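Local coordinates for protein T cell receptor gamma chain (Monodelphis domestica, PDB 7L15) that pairs with a mu chain to form the marsupial gamma mu T cell receptor, which probably recognises antigen at the T cell surface, at residues E7-S12 with M212-F217; Q19-N24 with T111-T116; C147-F152 with V157-K162. All coordinates share one frame; numbering follows the deposited sequence.

Interaction 1 (E7-S12 with M212-F217); sequences EQRPIS and MEPKAF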
loop_
_atom_site.group_PDB
_atom_site.type_symbol
_atom_site.label_atom_id
_atom_site.label_comp_id
_atom_site.label_asym_id
_atom_site.label_seq_id
_atom_site.Cartn_x
_atom_site.Cartn_y
_atom_site.Cartn_z
ATOM N N GLU B 7 -8.233 9.566 -9.030
ATOM C CA GLU B 7 -8.966 8.722 -8.097
ATOM C C GLU B 7 -9.440 7.466 -8.819
ATOM O O GLU B 7 -9.937 7.545 -9.944
ATOM C CB GLU B 7 -10.168 9.484 -7.507
ATOM C CG GLU B 7 -11.035 8.679 -6.535
ATOM C CD GLU B 7 -12.402 9.321 -6.258
ATOM O OE1 GLU B 7 -13.308 9.211 -7.114
ATOM O OE2 GLU B 7 -12.572 9.928 -5.179
ATOM N N GLN B 8 -9.295 6.306 -8.171
ATOM C CA GLN B 8 -9.645 5.021 -8.769
ATOM C C GLN B 8 -10.467 4.216 -7.777
ATOM O O GLN B 8 -10.012 3.956 -6.662
ATOM C CB GLN B 8 -8.395 4.234 -9.182
ATOM C CG GLN B 8 -7.635 4.845 -10.350
ATOM C CD GLN B 8 -6.500 3.943 -10.850
ATOM O OE1 GLN B 8 -5.318 4.205 -10.586
ATOM N NE2 GLN B 8 -6.856 2.892 -11.589
ATOM N N ARG B 9 -11.667 3.812 -8.187
ATOM C CA ARG B 9 -12.584 3.065 -7.339
ATOM C C ARG B 9 -13.450 2.224 -8.259
ATOM O O ARG B 9 -13.725 2.642 -9.390
ATOM C CB ARG B 9 -13.467 3.986 -6.468
ATOM C CG ARG B 9 -12.722 4.770 -5.376
ATOM C CD ARG B 9 -13.667 5.543 -4.463
ATOM N NE ARG B 9 -12.947 6.476 -3.595
ATOM C CZ ARG B 9 -13.502 7.148 -2.589
ATOM N NH1 ARG B 9 -14.788 6.991 -2.308
ATOM N NH2 ARG B 9 -12.771 7.978 -1.864
ATOM N N PRO B 10 -13.883 1.031 -7.823
ATOM C CA PRO B 10 -13.558 0.374 -6.551
ATOM C C PRO B 10 -12.095 -0.068 -6.477
ATOM O O PRO B 10 -11.392 0.001 -7.483
ATOM C CB PRO B 10 -14.510 -0.828 -6.520
ATOM C CG PRO B 10 -14.921 -1.037 -7.943
ATOM C CD PRO B 10 -14.945 0.319 -8.555
ATOM N N ILE B 11 -11.635 -0.481 -5.292
ATOM C CA ILE B 11 -10.225 -0.816 -5.131
ATOM C C ILE B 11 -9.876 -2.138 -5.796
ATOM O O ILE B 11 -8.703 -2.405 -6.061
ATOM C CB ILE B 11 -9.854 -0.833 -3.641
ATOM C CG1 ILE B 11 -10.615 -1.937 -2.924
ATOM C CG2 ILE B 11 -10.230 0.478 -3.011
ATOM C CD1 ILE B 11 -10.205 -2.090 -1.476
ATOM N N SER B 12 -10.863 -2.981 -6.089
ATOM C CA SER B 12 -10.592 -4.228 -6.784
ATOM C C SER B 12 -11.796 -4.602 -7.631
ATOM O O SER B 12 -12.916 -4.131 -7.407
ATOM C CB SER B 12 -10.247 -5.355 -5.806
ATOM O OG SER B 12 -11.359 -5.648 -4.972
ATOM N N MET B 212 -18.165 1.399 -4.556
ATOM C CA MET B 212 -17.227 2.511 -4.467
ATOM C C MET B 212 -17.279 3.239 -3.129
ATOM O O MET B 212 -16.247 3.737 -2.674
ATOM C CB MET B 212 -17.468 3.498 -5.606
ATOM C CG MET B 212 -17.053 2.982 -6.967
ATOM S SD MET B 212 -17.548 4.154 -8.249
ATOM C CE MET B 212 -17.029 5.703 -7.499
ATOM N N GLU B 213 -18.444 3.309 -2.486
ATOM C CA GLU B 213 -18.608 4.173 -1.315
ATOM C C GLU B 213 -17.942 3.558 -0.084
ATOM O O GLU B 213 -18.200 2.389 0.239
ATOM C CB GLU B 213 -20.096 4.420 -1.021
ATOM C CG GLU B 213 -21.013 4.424 -2.235
ATOM C CD GLU B 213 -22.495 4.339 -1.852
ATOM O OE1 GLU B 213 -23.104 5.402 -1.597
ATOM O OE2 GLU B 213 -23.042 3.209 -1.792
ATOM N N PRO B 214 -17.090 4.299 0.623
ATOM C CA PRO B 214 -16.584 3.820 1.917
ATOM C C PRO B 214 -17.699 3.605 2.926
ATOM O O PRO B 214 -18.732 4.273 2.895
ATOM C CB PRO B 214 -15.654 4.947 2.379
ATOM C CG PRO B 214 -15.272 5.677 1.123
ATOM C CD PRO B 214 -16.430 5.539 0.176
ATOM N N LYS B 215 -17.471 2.645 3.822
ATOM C CA LYS B 215 -18.185 2.552 5.092
ATOM C C LYS B 215 -17.433 3.367 6.137
ATOM O O LYS B 215 -16.200 3.385 6.148
ATOM C CB LYS B 215 -18.299 1.093 5.554
ATOM C CG LYS B 215 -19.198 0.883 6.763
ATOM C CD LYS B 215 -20.652 1.233 6.454
ATOM C CE LYS B 215 -21.568 0.941 7.643
ATOM N NZ LYS B 215 -21.611 -0.518 7.944
ATOM N N ALA B 216 -18.168 4.050 7.011
ATOM C CA ALA B 216 -17.563 4.925 8.006
ATOM C C ALA B 216 -18.197 4.700 9.367
ATOM O O ALA B 216 -19.421 4.578 9.478
ATOM C CB ALA B 216 -17.711 6.401 7.630
ATOM N N PHE B 217 -17.358 4.662 10.405
ATOM C CA PHE B 217 -17.820 4.565 11.781
ATOM C C PHE B 217 -17.318 5.757 12.583
ATOM O O PHE B 217 -16.192 6.215 12.397
ATOM C CB PHE B 217 -17.364 3.252 12.433
ATOM C CG PHE B 217 -18.043 2.051 11.863
ATOM C CD1 PHE B 217 -19.214 1.567 12.428
ATOM C CD2 PHE B 217 -17.550 1.438 10.729
ATOM C CE1 PHE B 217 -19.862 0.464 11.883
ATOM C CE2 PHE B 217 -18.188 0.339 10.183
ATOM C CZ PHE B 217 -19.347 -0.140 10.754
#
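Arg9 and Met212 meet where the variable and constant domains of the gamma chain come together, a small example of how a domain junction near the surface can rest on aliphatic groups. The apolar part comes first. Met212 CG lies against two neighbours on the other segment: it is 3.7 Å from Pro10 CD and 3.8 Å from Arg9 CB. With CG anti to its own carbonyl carbon (chi1 -71°), the methionine chain passes slantwise across Pro10, then bends at its last torsion to bring CE to 4.1 Å from Arg9 CB. A cis peptide bond precedes Pro10, and the backbones come close here, with CA of Pro10 4.7 Å from CA of Met212.

The guanidinium end makes no hydrogen bond across the contact. The Arg9 chain is extended from CG to NE and reaches Pro214, the two side chains lying roughly perpendicular; Arg9 NH1 stands 3.3 Å from Pro214 CD. The same NH1 is 3.6 Å from Met212 O, approached obliquely. Within its own segment, Arg9 NE forms a long salt bridge with Glu7 OE2, which lies above one guanidinium face, so charge alone links them.

Around this junction, Ile11 pairs through its backbone with Arg112 of strand 104-116, Ser12 OG bonds Glu208, and Lys215 leads into strand 215-219, paired with strand 201-206.

Interaction 2 (Q19-N24 with T111-T116); sequences QSASLN and TRLIVT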
loop_
_atom_site.group_PDB
_atom_site.type_symbol
_atom_site.label_atom_id
_atom_site.label_comp_id
_atom_site.label_asym_id
_atom_site.label_seq_id
_atom_site.Cartn_x
_atom_site.Cartn_y
_atom_site.Cartn_z
ATOM N N GLN B 19 -14.952 -12.954 -18.960
ATOM C CA GLN B 19 -15.757 -11.790 -18.611
ATOM C C GLN B 19 -14.983 -10.521 -18.970
ATOM O O GLN B 19 -13.956 -10.556 -19.656
ATOM C CB GLN B 19 -16.163 -11.848 -17.137
ATOM C CG GLN B 19 -16.860 -13.160 -16.783
ATOM C CD GLN B 19 -17.321 -13.268 -15.331
ATOM O OE1 GLN B 19 -16.774 -12.634 -14.434
ATOM N NE2 GLN B 19 -18.351 -14.092 -15.105
ATOM N N SER B 20 -15.481 -9.374 -18.532
ATOM C CA SER B 20 -14.839 -8.101 -18.820
ATOM C C SER B 20 -14.844 -7.258 -17.554
ATOM O O SER B 20 -15.463 -7.610 -16.548
ATOM C CB SER B 20 -15.540 -7.353 -19.949
ATOM O OG SER B 20 -16.764 -6.822 -19.467
ATOM N N ALA B 21 -14.154 -6.125 -17.607
ATOM C CA ALA B 21 -13.990 -5.322 -16.408
ATOM C C ALA B 21 -13.810 -3.870 -16.803
ATOM O O ALA B 21 -13.024 -3.574 -17.705
ATOM C CB ALA B 21 -12.785 -5.810 -15.594
ATOM N N SER B 22 -14.510 -2.974 -16.111
ATOM C CA SER B 22 -14.420 -1.539 -16.340
ATOM C C SER B 22 -13.748 -0.890 -15.142
ATOM O O SER B 22 -14.240 -1.001 -14.013
ATOM C CB SER B 22 -15.801 -0.921 -16.566
ATOM O OG SER B 22 -16.501 -1.624 -17.576
ATOM N N LEU B 23 -12.650 -0.193 -15.392
ATOM C CA LEU B 23 -11.877 0.450 -14.346
ATOM C C LEU B 23 -12.085 1.949 -14.448
ATOM O O LEU B 23 -12.089 2.501 -15.549
ATOM C CB LEU B 23 -10.391 0.100 -14.464
ATOM C CG LEU B 23 -10.029 -1.320 -14.023
ATOM C CD1 LEU B 23 -10.169 -2.283 -15.151
ATOM C CD2 LEU B 23 -8.626 -1.354 -13.477
ATOM N N ASN B 24 -12.258 2.598 -13.301
ATOM C CA ASN B 24 -12.597 4.011 -13.237
ATOM C C ASN B 24 -11.391 4.852 -12.842
ATOM O O ASN B 24 -10.588 4.449 -11.998
ATOM C CB ASN B 24 -13.730 4.250 -12.235
ATOM C CG ASN B 24 -14.996 3.497 -12.592
ATOM O OD1 ASN B 24 -15.263 3.212 -13.762
ATOM N ND2 ASN B 24 -15.797 3.185 -11.579
ATOM N N THR B 111 -6.376 0.098 -9.242
ATOM C CA THR B 111 -7.393 -0.890 -8.934
ATOM C C THR B 111 -6.845 -2.275 -9.250
ATOM O O THR B 111 -6.206 -2.476 -10.289
ATOM C CB THR B 111 -8.673 -0.628 -9.729
ATOM O OG1 THR B 111 -9.243 0.623 -9.325
ATOM C CG2 THR B 111 -9.695 -1.703 -9.454
ATOM N N ARG B 112 -7.073 -3.232 -8.360
ATOM C CA ARG B 112 -6.556 -4.575 -8.581
ATOM C C ARG B 112 -7.591 -5.413 -9.324
ATOM O O ARG B 112 -8.701 -5.643 -8.829
ATOM C CB ARG B 112 -6.147 -5.260 -7.279
ATOM C CG ARG B 112 -5.619 -6.691 -7.520
ATOM C CD ARG B 112 -5.105 -7.376 -6.245
ATOM N NE ARG B 112 -3.776 -6.908 -5.870
ATOM C CZ ARG B 112 -2.644 -7.339 -6.427
ATOM N NH1 ARG B 112 -2.684 -8.248 -7.400
ATOM N NH2 ARG B 112 -1.474 -6.857 -6.019
ATOM N N LEU B 113 -7.217 -5.870 -10.510
ATOM C CA LEU B 113 -8.025 -6.789 -11.286
ATOM C C LEU B 113 -7.640 -8.210 -10.891
ATOM O O LEU B 113 -6.467 -8.586 -10.955
ATOM C CB LEU B 113 -7.804 -6.542 -12.778
ATOM C CG LEU B 113 -8.578 -7.424 -13.732
ATOM C CD1 LEU B 113 -10.070 -7.203 -13.506
ATOM C CD2 LEU B 113 -8.180 -7.113 -15.180
ATOM N N ILE B 114 -8.618 -8.994 -10.467
ATOM C CA ILE B 114 -8.385 -10.376 -10.080
ATOM C C ILE B 114 -9.218 -11.252 -10.992
ATOM O O ILE B 114 -10.451 -11.177 -10.972
ATOM C CB ILE B 114 -8.742 -10.628 -8.610
ATOM C CG1 ILE B 114 -7.964 -9.675 -7.706
ATOM C CG2 ILE B 114 -8.508 -12.106 -8.257
ATOM C CD1 ILE B 114 -8.463 -9.658 -6.278
ATOM N N VAL B 115 -8.554 -12.070 -11.796
ATOM C CA VAL B 115 -9.230 -13.017 -12.665
ATOM C C VAL B 115 -8.908 -14.404 -12.145
ATOM O O VAL B 115 -7.734 -14.762 -11.989
ATOM C CB VAL B 115 -8.809 -12.851 -14.132
ATOM C CG1 VAL B 115 -9.757 -13.644 -15.058
ATOM C CG2 VAL B 115 -8.811 -11.374 -14.489
ATOM N N THR B 116 -9.944 -15.180 -11.865
ATOM C CA THR B 116 -9.758 -16.523 -11.343
ATOM C C THR B 116 -10.644 -17.499 -12.102
ATOM O O THR B 116 -11.705 -17.137 -12.627
ATOM C CB THR B 116 -10.051 -16.595 -9.839
ATOM O OG1 THR B 116 -9.919 -17.952 -9.401
ATOM C CG2 THR B 116 -11.439 -16.120 -9.550
#
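Leu23 and Thr111, with Ala21 and Leu113 beside them, show how the two sheets of an immunoglobulin V domain are joined face to face. Ala21 CB touches Leu113 CD1 at 3.7 Å, and Leu23 CD2 rests 3.8 Å from Thr111 CB, with Thr111 CG2 at 4.2 Å from the same leucine methyl. The side chains of Leu23 and Thr111 pass alongside each other, pointing opposite ways, whereas Leu113, its CG anti to the backbone N (chi1 180°), sends CD1 across to the alanine. The CA atoms of Ala21 and Leu113 are 8.0 Å apart, and those of Leu23 and Thr111 7.2 Å.

In the next shell, Ile13 of strand 12-16 touches all four residues, while Tyr95 of strand 93-101 packs on Leu23 and Leu113, and Leu87 on Ala21 and Leu113. Backbone bonds to Val84 and Leu82 hold Ala21 and Leu23 in their sheet, Thr111 pairs with Tyr95 in the other, and the disulfide between Cys25, further along strand 21-28, and Cys97 also joins the sheets.

Thr111 OG1 bonds Pro10 O, satisfying the hydroxyl within the buried layer. Its carbon atoms are left to face Leu23, so cohesion between these two strands is that of aliphatic groups excluded from water.

Interaction 3 (C147-F152 with V157-K162); sequences CLLEDF and VKTYWK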
loop_
_atom_site.group_PDB
_atom_site.type_symbol
_atom_site.label_atom_id
_atom_site.label_comp_id
_atom_site.label_asym_id
_atom_site.label_seq_id
_atom_site.Cartn_x
_atom_site.Cartn_y
_atom_site.Cartn_z
ATOM N N CYS B 147 -9.535 -1.953 15.241
ATOM C CA CYS B 147 -10.599 -2.488 14.407
ATOM C C CYS B 147 -10.123 -3.739 13.686
ATOM O O CYS B 147 -9.194 -3.676 12.873
ATOM C CB CYS B 147 -11.121 -1.484 13.386
ATOM S SG CYS B 147 -12.491 -2.301 12.489
ATOM N N LEU B 148 -10.801 -4.851 13.952
ATOM C CA LEU B 148 -10.629 -6.095 13.212
ATOM C C LEU B 148 -11.710 -6.188 12.132
ATOM O O LEU B 148 -12.904 -6.066 12.423
ATOM C CB LEU B 148 -10.709 -7.290 14.162
ATOM C CG LEU B 148 -10.913 -8.683 13.543
ATOM C CD1 LEU B 148 -9.697 -9.103 12.723
ATOM C CD2 LEU B 148 -11.179 -9.703 14.626
ATOM N N LEU B 149 -11.297 -6.380 10.894
ATOM C CA LEU B 149 -12.223 -6.640 9.798
ATOM C C LEU B 149 -12.113 -8.114 9.444
ATOM O O LEU B 149 -11.020 -8.589 9.128
ATOM C CB LEU B 149 -11.882 -5.781 8.586
ATOM C CG LEU B 149 -12.015 -4.268 8.725
ATOM C CD1 LEU B 149 -11.559 -3.647 7.439
ATOM C CD2 LEU B 149 -13.484 -3.895 9.002
ATOM N N GLU B 150 -13.218 -8.850 9.480
ATOM C CA GLU B 150 -13.053 -10.271 9.218
ATOM C C GLU B 150 -13.973 -10.781 8.126
ATOM O O GLU B 150 -14.978 -10.161 7.759
ATOM C CB GLU B 150 -13.235 -11.126 10.477
ATOM C CG GLU B 150 -14.371 -10.782 11.366
ATOM C CD GLU B 150 -14.416 -11.707 12.574
ATOM O OE1 GLU B 150 -13.334 -12.159 13.020
ATOM O OE2 GLU B 150 -15.532 -11.997 13.058
ATOM N N ASP B 151 -13.555 -11.931 7.597
ATOM C CA ASP B 151 -14.364 -12.766 6.719
ATOM C C ASP B 151 -14.755 -12.043 5.436
ATOM O O ASP B 151 -15.904 -12.118 4.992
ATOM C CB ASP B 151 -15.603 -13.281 7.450
ATOM C CG ASP B 151 -16.205 -14.483 6.765
ATOM O OD1 ASP B 151 -15.411 -15.292 6.249
ATOM O OD2 ASP B 151 -17.449 -14.624 6.737
ATOM N N PHE B 152 -13.799 -11.344 4.816
ATOM C CA PHE B 152 -14.079 -10.702 3.537
ATOM C C PHE B 152 -13.397 -11.449 2.394
ATOM O O PHE B 152 -12.497 -12.271 2.597
ATOM C CB PHE B 152 -13.706 -9.199 3.527
ATOM C CG PHE B 152 -12.275 -8.879 3.934
ATOM C CD1 PHE B 152 -11.243 -8.937 3.021
ATOM C CD2 PHE B 152 -11.989 -8.452 5.226
ATOM C CE1 PHE B 152 -9.932 -8.610 3.389
ATOM C CE2 PHE B 152 -10.678 -8.116 5.611
ATOM C CZ PHE B 152 -9.652 -8.208 4.698
ATOM N N VAL B 157 -8.377 -4.631 0.715
ATOM C CA VAL B 157 -9.154 -3.752 1.574
ATOM C C VAL B 157 -8.291 -2.543 1.891
ATOM O O VAL B 157 -7.059 -2.619 1.872
ATOM C CB VAL B 157 -9.623 -4.496 2.853
ATOM C CG1 VAL B 157 -8.436 -4.752 3.779
ATOM C CG2 VAL B 157 -10.744 -3.728 3.583
ATOM N N LYS B 158 -8.945 -1.417 2.150
ATOM C CA LYS B 158 -8.290 -0.156 2.462
ATOM C C LYS B 158 -8.981 0.429 3.687
ATOM O O LYS B 158 -10.213 0.503 3.723
ATOM C CB LYS B 158 -8.374 0.799 1.266
ATOM C CG LYS B 158 -7.825 2.200 1.503
ATOM C CD LYS B 158 -7.847 3.030 0.211
ATOM C CE LYS B 158 -7.275 4.441 0.406
ATOM N NZ LYS B 158 -7.484 5.288 -0.811
ATOM N N THR B 159 -8.199 0.789 4.702
ATOM C CA THR B 159 -8.732 1.288 5.962
ATOM C C THR B 159 -7.928 2.509 6.384
ATOM O O THR B 159 -6.731 2.598 6.105
ATOM C CB THR B 159 -8.679 0.237 7.083
ATOM O OG1 THR B 159 -7.315 -0.013 7.435
ATOM C CG2 THR B 159 -9.314 -1.067 6.651
ATOM N N TYR B 160 -8.593 3.454 7.051
ATOM C CA TYR B 160 -7.906 4.645 7.526
ATOM C C TYR B 160 -8.688 5.261 8.686
ATOM O O TYR B 160 -9.904 5.092 8.810
ATOM C CB TYR B 160 -7.661 5.667 6.395
ATOM C CG TYR B 160 -8.787 5.844 5.365
ATOM C CD1 TYR B 160 -9.050 4.860 4.424
ATOM C CD2 TYR B 160 -9.549 7.009 5.317
ATOM C CE1 TYR B 160 -10.062 5.000 3.481
ATOM C CE2 TYR B 160 -10.572 7.173 4.355
ATOM C CZ TYR B 160 -10.816 6.156 3.441
ATOM O OH TYR B 160 -11.809 6.248 2.483
ATOM N N TRP B 161 -7.954 5.961 9.541
ATOM C CA TRP B 161 -8.489 6.652 10.700
ATOM C C TRP B 161 -8.301 8.148 10.506
ATOM O O TRP B 161 -7.224 8.591 10.106
ATOM C CB TRP B 161 -7.777 6.211 11.978
ATOM C CG TRP B 161 -7.753 4.725 12.189
ATOM C CD1 TRP B 161 -7.060 3.797 11.455
ATOM C CD2 TRP B 161 -8.441 3.996 13.210
ATOM N NE1 TRP B 161 -7.288 2.533 11.954
ATOM C CE2 TRP B 161 -8.128 2.628 13.032
ATOM C CE3 TRP B 161 -9.296 4.365 14.260
ATOM C CZ2 TRP B 161 -8.637 1.629 13.863
ATOM C CZ3 TRP B 161 -9.811 3.359 15.091
ATOM C CH2 TRP B 161 -9.480 2.008 14.880
ATOM N N LYS B 162 -9.344 8.925 10.788
ATOM C CA LYS B 162 -9.257 10.377 10.784
ATOM C C LYS B 162 -9.787 10.922 12.102
ATOM O O LYS B 162 -10.630 10.302 12.756
ATOM C CB LYS B 162 -10.049 10.990 9.639
ATOM C CG LYS B 162 -9.593 10.600 8.251
ATOM C CD LYS B 162 -10.293 11.475 7.213
ATOM C CE LYS B 162 -9.853 11.098 5.814
ATOM N NZ LYS B 162 -8.391 10.858 5.808
#
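Trp161 NE1 hydrogen-bonds Ser188 OG on strand 183-193, while the benzo part of the same indole, through CZ2 and CH2, comes up to Cys147. The tryptophan thus bridges the two sheets of an immunoglobulin C1-type sandwich: strand 158-163 belongs to one, strands 142-152 and 183-193 to the other. Its bond to Ser188 probably limits the rotation of the ring, and Tyr203 meets it edge-to-face from strand 201-206. At the Cys147 end, the backbone N lies at the ring edge, near the indole plane, 3.9 Å from Trp161 CZ2. The cysteine CB is not in that plane; it packs from above it, 4.0 Å from Trp161 CZ2.

Around Leu149 the contact is aliphatic. Leu149 and Thr159 come end to end, methyl against methyl, with CD1 of the leucine 3.5 Å from CG2 of the threonine. Leu149 CD1 also lies 3.9 Å from Val157 CG2, so one methyl group serves two partners, Val157 and Thr159, of the other segment. Thr159 presents its methyl because CG2 stands anti to the carbonyl carbon, which leaves OG1 between the backbone N and the carbonyl carbon (chi1 68°).

The strand then turns a corner. Asp151, with a left-handed backbone (phi 61°, psi 44°), and Phe152 both face Tyr184, forming a G1 beta bulge, and Phe152 is brought back over the interior. Glu150, just before the bulge, forms a salt bridge with Arg194 of the T cell receptor mu chain, so the outer face of this strand serves the heterodimer while its inner face serves the core. The side chains of Phe152 and Val157 stand nearly perpendicular, and the ring carbon CZ of Phe152 comes to 3.8 Å from Val157 CG1.

In the fold
Interaction 1 spans almost the whole chain, and interactions 2 and 3 follow one another in the sequence between its two segments. Interaction 2 joins the two sheets of the V domain and interaction 3 those of the C1 domain; their centres lie about 22 Å apart and their nearest atoms about 8 Å, without touching. Interaction 1 sits between them, its centre about 15 Å from that of interaction 2 and about 12 Å from that of interaction 3. It meets both: Arg9 O lies 3.1 Å from Asn24 ND2, and Ile11 CD1 packs 3.6 Å from Val157 CA. Each domain thus has its own core contact, and the 7-12 segment contacts the constant domain while belonging to the V domain.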